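Local coordinates for programmed cell death 6-interacting protein (Homo sapiens, PDB 5WA1), which acts in multivesicular body biogenesis, membrane repair and cytokinesis, and binds CHMP4 proteins of ESCRT-III through the Bro1 domain that makes up this chain, at residues L90-Q95 and S142-N147; V130-A133 and G138-K141; L222-D227 and A232-L237. All coordinates share one frame; numbering follows the deposited sequence.

Interaction 1 of 3, residues L90-Q95 and S142-N147; sequences LRYYDQ and SCVLFN
Tyr92, whose ring edge meets Val144, ends in a hydroxyl bonded to Glu140 OE2, a carboxylate oxygen that Arg71 NE also grips through a salt bridge. Glu140 lies one turn before Val144 on helix 137-157, so this tyrosine joins the two helices at its polar end and along its ring. The setting is an antiparallel helix pair in the largely helical Bro1 domain, which belongs to the TPR clan: residues 90-95 and 142-147 run at 157°, their axes 9.5 Å apart. Between the two segments themselves the contact is apolar and buried. Val144 points into the groove between the two tyrosines and divides its branches: CG2 abuts Tyr92 CE2 at 3.4 Å, close to the ring plane, and CG1 sits 3.8 Å from Tyr93 CB. Tyr93 is turned with CG anti to the backbone N (chi1 -179°), which carries its ring across to Leu145. There the side chain of Leu145 covers one ring face, with CB 3.7 Å from Tyr93 CE1 and CD1 over the ring centre, 4.3 Å above the plane. Trp116 of strand 114-117 also packs on Val144, while His183 of helix 164-191 touches both Tyr93 and Leu145. The second methyl of the leucine reaches furthest along the tyrosine, Leu145 CD2 lying 3.8 Å from Tyr93 OH.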
loop_
_atom_site.group_PDB
_atom_site.type_symbol
_atom_site.label_atom_id
_atom_site.label_comp_id
_atom_site.label_asym_id
_atom_site.label_seq_id
_atom_site.Cartn_x
_atom_site.Cartn_y
_atom_site.Cartn_z
ATOM N N LEU A 90 11.392 -1.868 -10.689
ATOM C CA LEU A 90 12.249 -2.366 -9.617
ATOM C C LEU A 90 13.696 -2.455 -10.074
ATOM O O LEU A 90 14.616 -2.060 -9.345
ATOM C CB LEU A 90 11.763 -3.733 -9.151
ATOM C CG LEU A 90 10.368 -3.745 -8.532
ATOM C CD1 LEU A 90 9.984 -5.164 -8.162
ATOM C CD2 LEU A 90 10.321 -2.826 -7.331
ATOM N N ARG A 91 13.916 -2.975 -11.283
ATOM C CA ARG A 91 15.271 -3.074 -11.808
ATOM C C ARG A 91 15.912 -1.699 -11.933
ATOM O O ARG A 91 17.089 -1.520 -11.591
ATOM C CB ARG A 91 15.260 -3.788 -13.159
ATOM C CG ARG A 91 16.647 -3.912 -13.780
ATOM C CD ARG A 91 16.595 -4.331 -15.243
ATOM N NE ARG A 91 17.890 -4.137 -15.893
ATOM C CZ ARG A 91 18.102 -4.248 -17.200
ATOM N NH1 ARG A 91 17.103 -4.562 -18.016
ATOM N NH2 ARG A 91 19.317 -4.043 -17.693
ATOM N N TYR A 92 15.156 -0.709 -12.413
ATOM C CA TYR A 92 15.737 0.621 -12.573
ATOM C C TYR A 92 16.054 1.252 -11.220
ATOM O O TYR A 92 17.055 1.968 -11.097
ATOM C CB TYR A 92 14.803 1.508 -13.402
ATOM C CG TYR A 92 15.284 2.930 -13.570
ATOM C CD1 TYR A 92 16.447 3.212 -14.283
ATOM C CD2 TYR A 92 14.583 3.993 -13.010
ATOM C CE1 TYR A 92 16.897 4.511 -14.433
ATOM C CE2 TYR A 92 15.029 5.302 -13.155
ATOM C CZ TYR A 92 16.186 5.553 -13.867
ATOM O OH TYR A 92 16.640 6.843 -14.019
ATOM N N TYR A 93 15.244 0.981 -10.190
ATOM C CA TYR A 93 15.586 1.452 -8.851
ATOM C C TYR A 93 16.869 0.806 -8.347
ATOM O O TYR A 93 17.731 1.486 -7.778
ATOM C CB TYR A 93 14.438 1.179 -7.871
ATOM C CG TYR A 93 14.736 1.672 -6.476
ATOM C CD1 TYR A 93 14.616 3.016 -6.157
ATOM C CD2 TYR A 93 15.152 0.795 -5.479
ATOM C CE1 TYR A 93 14.891 3.477 -4.882
ATOM C CE2 TYR A 93 15.425 1.247 -4.196
ATOM C CZ TYR A 93 15.293 2.587 -3.905
ATOM O OH TYR A 93 15.569 3.046 -2.635
ATOM N N ASP A 94 17.016 -0.507 -8.543
ATOM C CA ASP A 94 18.250 -1.179 -8.145
ATOM C C ASP A 94 19.457 -0.587 -8.861
ATOM O O ASP A 94 20.518 -0.401 -8.254
ATOM C CB ASP A 94 18.160 -2.678 -8.433
ATOM C CG ASP A 94 17.260 -3.415 -7.459
ATOM O OD1 ASP A 94 16.907 -2.833 -6.410
ATOM O OD2 ASP A 94 16.916 -4.583 -7.740
ATOM N N GLN A 95 19.315 -0.280 -10.150
ATOM C CA GLN A 95 20.462 0.188 -10.917
ATOM C C GLN A 95 20.924 1.556 -10.430
ATOM O O GLN A 95 22.127 1.782 -10.256
ATOM C CB GLN A 95 20.120 0.217 -12.405
ATOM C CG GLN A 95 21.338 0.263 -13.319
ATOM C CD GLN A 95 22.304 -0.876 -13.060
ATOM O OE1 GLN A 95 22.153 -1.974 -13.602
ATOM N NE2 GLN A 95 23.307 -0.619 -12.227
ATOM N N SER A 142 13.974 8.580 -5.095
ATOM C CA SER A 142 12.757 8.707 -4.295
ATOM C C SER A 142 11.510 8.648 -5.164
ATOM O O SER A 142 10.511 8.025 -4.783
ATOM C CB SER A 142 12.776 10.015 -3.504
ATOM O OG SER A 142 13.754 9.979 -2.489
ATOM N N CYS A 143 11.539 9.319 -6.315
ATOM C CA CYS A 143 10.382 9.325 -7.201
ATOM C C CYS A 143 10.204 7.975 -7.878
ATOM O O CYS A 143 9.071 7.526 -8.080
ATOM C CB CYS A 143 10.532 10.426 -8.251
ATOM S SG CYS A 143 10.635 12.086 -7.568
ATOM N N VAL A 144 11.308 7.327 -8.256
ATOM C CA VAL A 144 11.212 5.991 -8.834
ATOM C C VAL A 144 10.652 5.009 -7.813
ATOM O O VAL A 144 9.783 4.189 -8.135
ATOM C CB VAL A 144 12.582 5.547 -9.381
ATOM C CG1 VAL A 144 12.604 4.052 -9.633
ATOM C CG2 VAL A 144 12.871 6.288 -10.654
ATOM N N LEU A 145 11.118 5.082 -6.564
ATOM C CA LEU A 145 10.576 4.180 -5.552
ATOM C C LEU A 145 9.102 4.467 -5.288
ATOM O O LEU A 145 8.337 3.544 -4.992
ATOM C CB LEU A 145 11.378 4.279 -4.251
ATOM C CG LEU A 145 10.939 3.270 -3.178
ATOM C CD1 LEU A 145 10.951 1.852 -3.741
ATOM C CD2 LEU A 145 11.806 3.376 -1.919
ATOM N N PHE A 146 8.691 5.734 -5.397
ATOM C CA PHE A 146 7.274 6.072 -5.302
ATOM C C PHE A 146 6.465 5.332 -6.356
ATOM O O PHE A 146 5.390 4.796 -6.067
ATOM C CB PHE A 146 7.090 7.586 -5.462
ATOM C CG PHE A 146 5.672 8.059 -5.222
ATOM C CD1 PHE A 146 4.727 8.018 -6.239
ATOM C CD2 PHE A 146 5.298 8.551 -3.981
ATOM C CE1 PHE A 146 3.428 8.442 -6.016
ATOM C CE2 PHE A 146 4.001 8.993 -3.749
ATOM C CZ PHE A 146 3.066 8.938 -4.768
ATOM N N ASN A 147 6.955 5.315 -7.595
ATOM C CA ASN A 147 6.213 4.659 -8.665
ATOM C C ASN A 147 6.236 3.145 -8.518
ATOM O O ASN A 147 5.275 2.485 -8.917
ATOM C CB ASN A 147 6.761 5.090 -10.033
ATOM C CG ASN A 147 6.256 6.465 -10.446
ATOM O OD1 ASN A 147 5.694 7.189 -9.628
ATOM N ND2 ASN A 147 6.448 6.827 -11.712
#

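Interaction 2 of 3, residues V130-A133 and G138-K141; sequences VKLA and GYEK
A side-chain-to-backbone hydrogen bond, backed by apolar contact, ties strand 131-134 to the first turn of helix 137-157, just across the short connection between them. Tyr139 has CG anti to the backbone N (chi1 -179°), which sends its ring out toward the strand, and it gives its OH proton to Leu132 O over 2.9 Å. That oxygen sits at the ring edge, near the ring plane. The bond comes in steeply: the C=O...OH angle is 116°, and the hydroxyl stands 47° out of the carbonyl plane, above it. This approach leaves the phenol lying against the leucine's own side chain, with Leu132 CB only 3.3 Å from Tyr139 OH. Further out, Leu132 CG lies 3.9 Å from Tyr139 CZ, and Leu132 CD2 is 4.0 Å from Tyr139 CE1. Leu132 is also bonded through its backbone to Trp116 in the antiparallel partner strand 114-117, and the Trp116 indole meets the Tyr139 ring edge-to-face. Chemically, the buried tyrosine spends its polar end on a main-chain oxygen and its ring on the leucine side chain and the indole, so the bond links the small two-stranded sheet to the start of the helix and gives the hydroxyl a partner in a largely apolar setting.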
loop_
_atom_site.group_PDB
_atom_site.type_symbol
_atom_site.label_atom_id
_atom_site.label_comp_id
_atom_site.label_asym_id
_atom_site.label_seq_id
_atom_site.Cartn_x
_atom_site.Cartn_y
_atom_site.Cartn_z
ATOM N N VAL A 130 2.183 21.194 -11.107
ATOM C CA VAL A 130 3.088 21.223 -9.963
ATOM C C VAL A 130 4.244 20.287 -10.289
ATOM O O VAL A 130 4.122 19.061 -10.194
ATOM C CB VAL A 130 2.375 20.833 -8.665
ATOM C CG1 VAL A 130 3.347 20.875 -7.494
ATOM C CG2 VAL A 130 1.202 21.768 -8.414
ATOM N N LYS A 131 5.373 20.874 -10.683
ATOM C CA LYS A 131 6.571 20.152 -11.074
ATOM C C LYS A 131 7.728 20.542 -10.166
ATOM O O LYS A 131 7.724 21.608 -9.543
ATOM C CB LYS A 131 6.947 20.447 -12.533
ATOM C CG LYS A 131 5.922 20.013 -13.566
ATOM C CD LYS A 131 6.394 20.374 -14.970
ATOM C CE LYS A 131 5.487 19.787 -16.043
ATOM N NZ LYS A 131 5.964 20.120 -17.415
ATOM N N LEU A 132 8.728 19.666 -10.101
ATOM C CA LEU A 132 9.976 19.970 -9.407
ATOM C C LEU A 132 11.139 19.350 -10.169
ATOM O O LEU A 132 11.100 18.164 -10.509
ATOM C CB LEU A 132 9.948 19.457 -7.963
ATOM C CG LEU A 132 11.281 19.525 -7.209
ATOM C CD1 LEU A 132 11.826 20.955 -7.164
ATOM C CD2 LEU A 132 11.139 18.947 -5.807
ATOM N N ALA A 133 12.172 20.150 -10.425
ATOM C CA ALA A 133 13.366 19.692 -11.121
ATOM C C ALA A 133 14.569 19.842 -10.205
ATOM O O ALA A 133 14.804 20.923 -9.658
ATOM C CB ALA A 133 13.580 20.472 -12.418
ATOM N N GLY A 138 19.367 11.274 -5.436
ATOM C CA GLY A 138 18.447 10.961 -4.356
ATOM C C GLY A 138 17.011 11.316 -4.689
ATOM O O GLY A 138 16.079 10.606 -4.301
ATOM N N TYR A 139 16.814 12.419 -5.412
ATOM C CA TYR A 139 15.478 12.787 -5.874
ATOM C C TYR A 139 14.942 11.757 -6.860
ATOM O O TYR A 139 13.782 11.339 -6.768
ATOM C CB TYR A 139 15.520 14.175 -6.518
ATOM C CG TYR A 139 14.187 14.708 -7.017
ATOM C CD1 TYR A 139 13.042 14.637 -6.233
ATOM C CD2 TYR A 139 14.096 15.329 -8.262
ATOM C CE1 TYR A 139 11.830 15.147 -6.688
ATOM C CE2 TYR A 139 12.894 15.841 -8.723
ATOM C CZ TYR A 139 11.764 15.747 -7.935
ATOM O OH TYR A 139 10.575 16.265 -8.405
ATOM N N GLU A 140 15.778 11.341 -7.816
ATOM C CA GLU A 140 15.350 10.345 -8.792
ATOM C C GLU A 140 14.997 9.031 -8.108
ATOM O O GLU A 140 13.928 8.460 -8.358
ATOM C CB GLU A 140 16.444 10.142 -9.846
ATOM C CG GLU A 140 16.163 9.016 -10.828
ATOM C CD GLU A 140 15.290 9.438 -11.999
ATOM O OE1 GLU A 140 14.641 10.505 -11.928
ATOM O OE2 GLU A 140 15.268 8.698 -13.010
ATOM N N LYS A 141 15.883 8.539 -7.234
ATOM C CA LYS A 141 15.591 7.342 -6.444
ATOM C C LYS A 141 14.241 7.440 -5.742
ATOM O O LYS A 141 13.446 6.488 -5.755
ATOM C CB LYS A 141 16.686 7.118 -5.396
ATOM C CG LYS A 141 18.028 6.656 -5.924
ATOM C CD LYS A 141 19.108 6.817 -4.857
ATOM C CE LYS A 141 18.673 6.223 -3.521
ATOM N NZ LYS A 141 19.610 6.599 -2.421
#

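Interaction 3 of 3, residues L222-D227 and A232-L237; sequences LKATRD and AIIAKL
Ala224 and Ile234 face each other across segments 222-227 and 232-237 of an antiparallel helix pair, their CA atoms 6.2 Å apart, the closest CA pair of the two segments. The segments run at 164°, with axes 9.6 Å apart, and the small methyl of Ala224 leaves room for larger side chains from the other helix. Leu237 comes at that methyl from one turn further on, its CD1 3.5 Å from Ala224 CB. The leucine reaches it because CG is set beside the backbone N and the chain then runs on extended, CD1 opposite CA (chi2 172°). Ile234 has a similar build: its CG1 lies 3.9 Å from Ala224 CB, and an extended chi2 of 176° pushes CD1 over the backbone, 3.8 Å from Ala224 O and 3.9 Å from Thr225 CA. The other branch, Ile234 CG2, meets Thr225 OG1 at 3.9 Å, a van der Waals contact between a methyl and an oxygen; the hydroxyl's hydrogen bond goes to Phe221 O in its own helix. A polar tie between the helices comes from Gln217 NE2, bonded to Leu237 O. Beyond the interface, Lys223 NZ makes a 2.6 Å salt bridge to Asp227 OD2, on the syn side of the carboxylate, somewhat tilted out of its plane, and a second one to Asp164. Lys223 also makes a cation-pi contact with an aromatic side chain of the bound CHMP4C peptide, while Ile233 and Leu237 pack on apolar side chains of that peptide. The arrangement is an antiparallel helical hairpin within the CHMP4-binding region of the Bro1 domain.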
loop_
_atom_site.group_PDB
_atom_site.type_symbol
_atom_site.label_atom_id
_atom_site.label_comp_id
_atom_site.label_asym_id
_atom_site.label_seq_id
_atom_site.Cartn_x
_atom_site.Cartn_y
_atom_site.Cartn_z
ATOM N N LEU A 222 -9.785 -11.357 4.378
ATOM C CA LEU A 222 -10.511 -12.013 3.292
ATOM C C LEU A 222 -10.013 -13.437 3.077
ATOM O O LEU A 222 -10.803 -14.352 2.799
ATOM C CB LEU A 222 -10.383 -11.194 2.007
ATOM C CG LEU A 222 -11.070 -9.823 2.054
ATOM C CD1 LEU A 222 -10.748 -9.030 0.803
ATOM C CD2 LEU A 222 -12.575 -9.989 2.205
ATOM N N LYS A 223 -8.704 -13.646 3.215
ATOM C CA LYS A 223 -8.141 -14.990 3.117
ATOM C C LYS A 223 -8.685 -15.892 4.219
ATOM O O LYS A 223 -9.073 -17.040 3.971
ATOM C CB LYS A 223 -6.617 -14.906 3.187
ATOM C CG LYS A 223 -5.905 -16.202 3.522
ATOM C CD LYS A 223 -5.871 -17.117 2.336
ATOM C CE LYS A 223 -4.933 -18.286 2.569
ATOM N NZ LYS A 223 -5.345 -19.417 1.709
ATOM N N ALA A 224 -8.713 -15.387 5.454
ATOM C CA ALA A 224 -9.223 -16.190 6.561
ATOM C C ALA A 224 -10.692 -16.535 6.360
ATOM O O ALA A 224 -11.117 -17.671 6.623
ATOM C CB ALA A 224 -9.015 -15.447 7.880
ATOM N N THR A 225 -11.483 -15.571 5.886
ATOM C CA THR A 225 -12.900 -15.826 5.644
ATOM C C THR A 225 -13.085 -16.866 4.554
ATOM O O THR A 225 -13.928 -17.762 4.673
ATOM C CB THR A 225 -13.614 -14.529 5.256
ATOM O OG1 THR A 225 -13.502 -13.590 6.327
ATOM C CG2 THR A 225 -15.087 -14.797 4.994
ATOM N N ARG A 226 -12.289 -16.768 3.488
ATOM C CA ARG A 226 -12.429 -17.674 2.358
ATOM C C ARG A 226 -12.064 -19.103 2.746
ATOM O O ARG A 226 -12.741 -20.055 2.345
ATOM C CB ARG A 226 -11.557 -17.173 1.204
ATOM C CG ARG A 226 -11.690 -17.975 -0.069
ATOM C CD ARG A 226 -11.041 -17.253 -1.236
ATOM N NE ARG A 226 -11.336 -17.927 -2.495
ATOM C CZ ARG A 226 -10.635 -18.946 -2.981
ATOM N NH1 ARG A 226 -9.592 -19.421 -2.313
ATOM N NH2 ARG A 226 -10.987 -19.499 -4.131
ATOM N N ASP A 227 -11.003 -19.267 3.538
ATOM C CA ASP A 227 -10.557 -20.561 4.032
ATOM C C ASP A 227 -11.396 -21.081 5.195
ATOM O O ASP A 227 -11.086 -22.154 5.727
ATOM C CB ASP A 227 -9.090 -20.478 4.460
ATOM C CG ASP A 227 -8.140 -20.344 3.280
ATOM O OD1 ASP A 227 -8.614 -20.133 2.142
ATOM O OD2 ASP A 227 -6.916 -20.465 3.492
ATOM N N ALA A 232 -13.246 -16.805 15.895
ATOM C CA ALA A 232 -12.421 -16.058 16.848
ATOM C C ALA A 232 -11.236 -15.390 16.156
ATOM O O ALA A 232 -10.886 -14.244 16.465
ATOM C CB ALA A 232 -11.918 -16.985 17.951
ATOM N N ILE A 233 -10.601 -16.099 15.228
ATOM C CA ILE A 233 -9.434 -15.558 14.542
ATOM C C ILE A 233 -9.850 -14.489 13.546
ATOM O O ILE A 233 -9.211 -13.435 13.437
ATOM C CB ILE A 233 -8.662 -16.701 13.863
ATOM C CG1 ILE A 233 -8.024 -17.599 14.923
ATOM C CG2 ILE A 233 -7.644 -16.158 12.865
ATOM C CD1 ILE A 233 -7.198 -16.840 15.932
ATOM N N ILE A 234 -10.922 -14.747 12.797
ATOM C CA ILE A 234 -11.405 -13.768 11.831
ATOM C C ILE A 234 -11.747 -12.452 12.523
ATOM O O ILE A 234 -11.491 -11.369 11.986
ATOM C CB ILE A 234 -12.602 -14.347 11.059
ATOM C CG1 ILE A 234 -12.128 -15.533 10.199
ATOM C CG2 ILE A 234 -13.247 -13.286 10.187
ATOM C CD1 ILE A 234 -13.250 -16.247 9.467
ATOM N N ALA A 235 -12.293 -12.524 13.740
ATOM C CA ALA A 235 -12.654 -11.305 14.458
ATOM C C ALA A 235 -11.417 -10.499 14.838
ATOM O O ALA A 235 -11.413 -9.269 14.721
ATOM C CB ALA A 235 -13.489 -11.651 15.703
ATOM N N LYS A 236 -10.356 -11.172 15.288
ATOM C CA LYS A 236 -9.119 -10.478 15.634
ATOM C C LYS A 236 -8.410 -9.899 14.406
ATOM O O LYS A 236 -7.775 -8.842 14.509
ATOM C CB LYS A 236 -8.188 -11.432 16.383
ATOM C CG LYS A 236 -8.716 -11.843 17.748
ATOM C CD LYS A 236 -7.759 -12.782 18.457
ATOM C CE LYS A 236 -8.327 -13.230 19.787
ATOM N NZ LYS A 236 -7.460 -14.233 20.459
ATOM N N LEU A 237 -8.488 -10.567 13.253
ATOM C CA LEU A 237 -7.913 -9.983 12.033
ATOM C C LEU A 237 -8.696 -8.752 11.592
ATOM O O LEU A 237 -8.108 -7.731 11.210
ATOM C CB LEU A 237 -7.899 -11.020 10.915
ATOM C CG LEU A 237 -7.027 -12.267 11.117
ATOM C CD1 LEU A 237 -7.286 -13.274 10.022
ATOM C CD2 LEU A 237 -5.566 -11.887 11.121
#

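Interactions 1 and 2 share helix 137-157 and lie 12 Å apart, centre to centre; along the chain, interaction 2 is nested inside the loop that interaction 1 closes. They touch directly, Tyr93 CE1 packing 3.5 Å from Lys141 O. Interaction 3 sits on the opposite side of the chain's centre, about 22 Å from interaction 1 and 29 Å from interaction 2 between nearest atoms. Both helix-to-helix contacts are buried, yet interaction 1 packs aromatic rings between elements far apart in sequence, whereas interaction 3, a local hairpin beside the peptide, sets an alanine methyl and a threonine against the longer aliphatic chains of Ile234 and Leu237. The partly buried interaction 2 is the one with a hydrogen bond between its own segments.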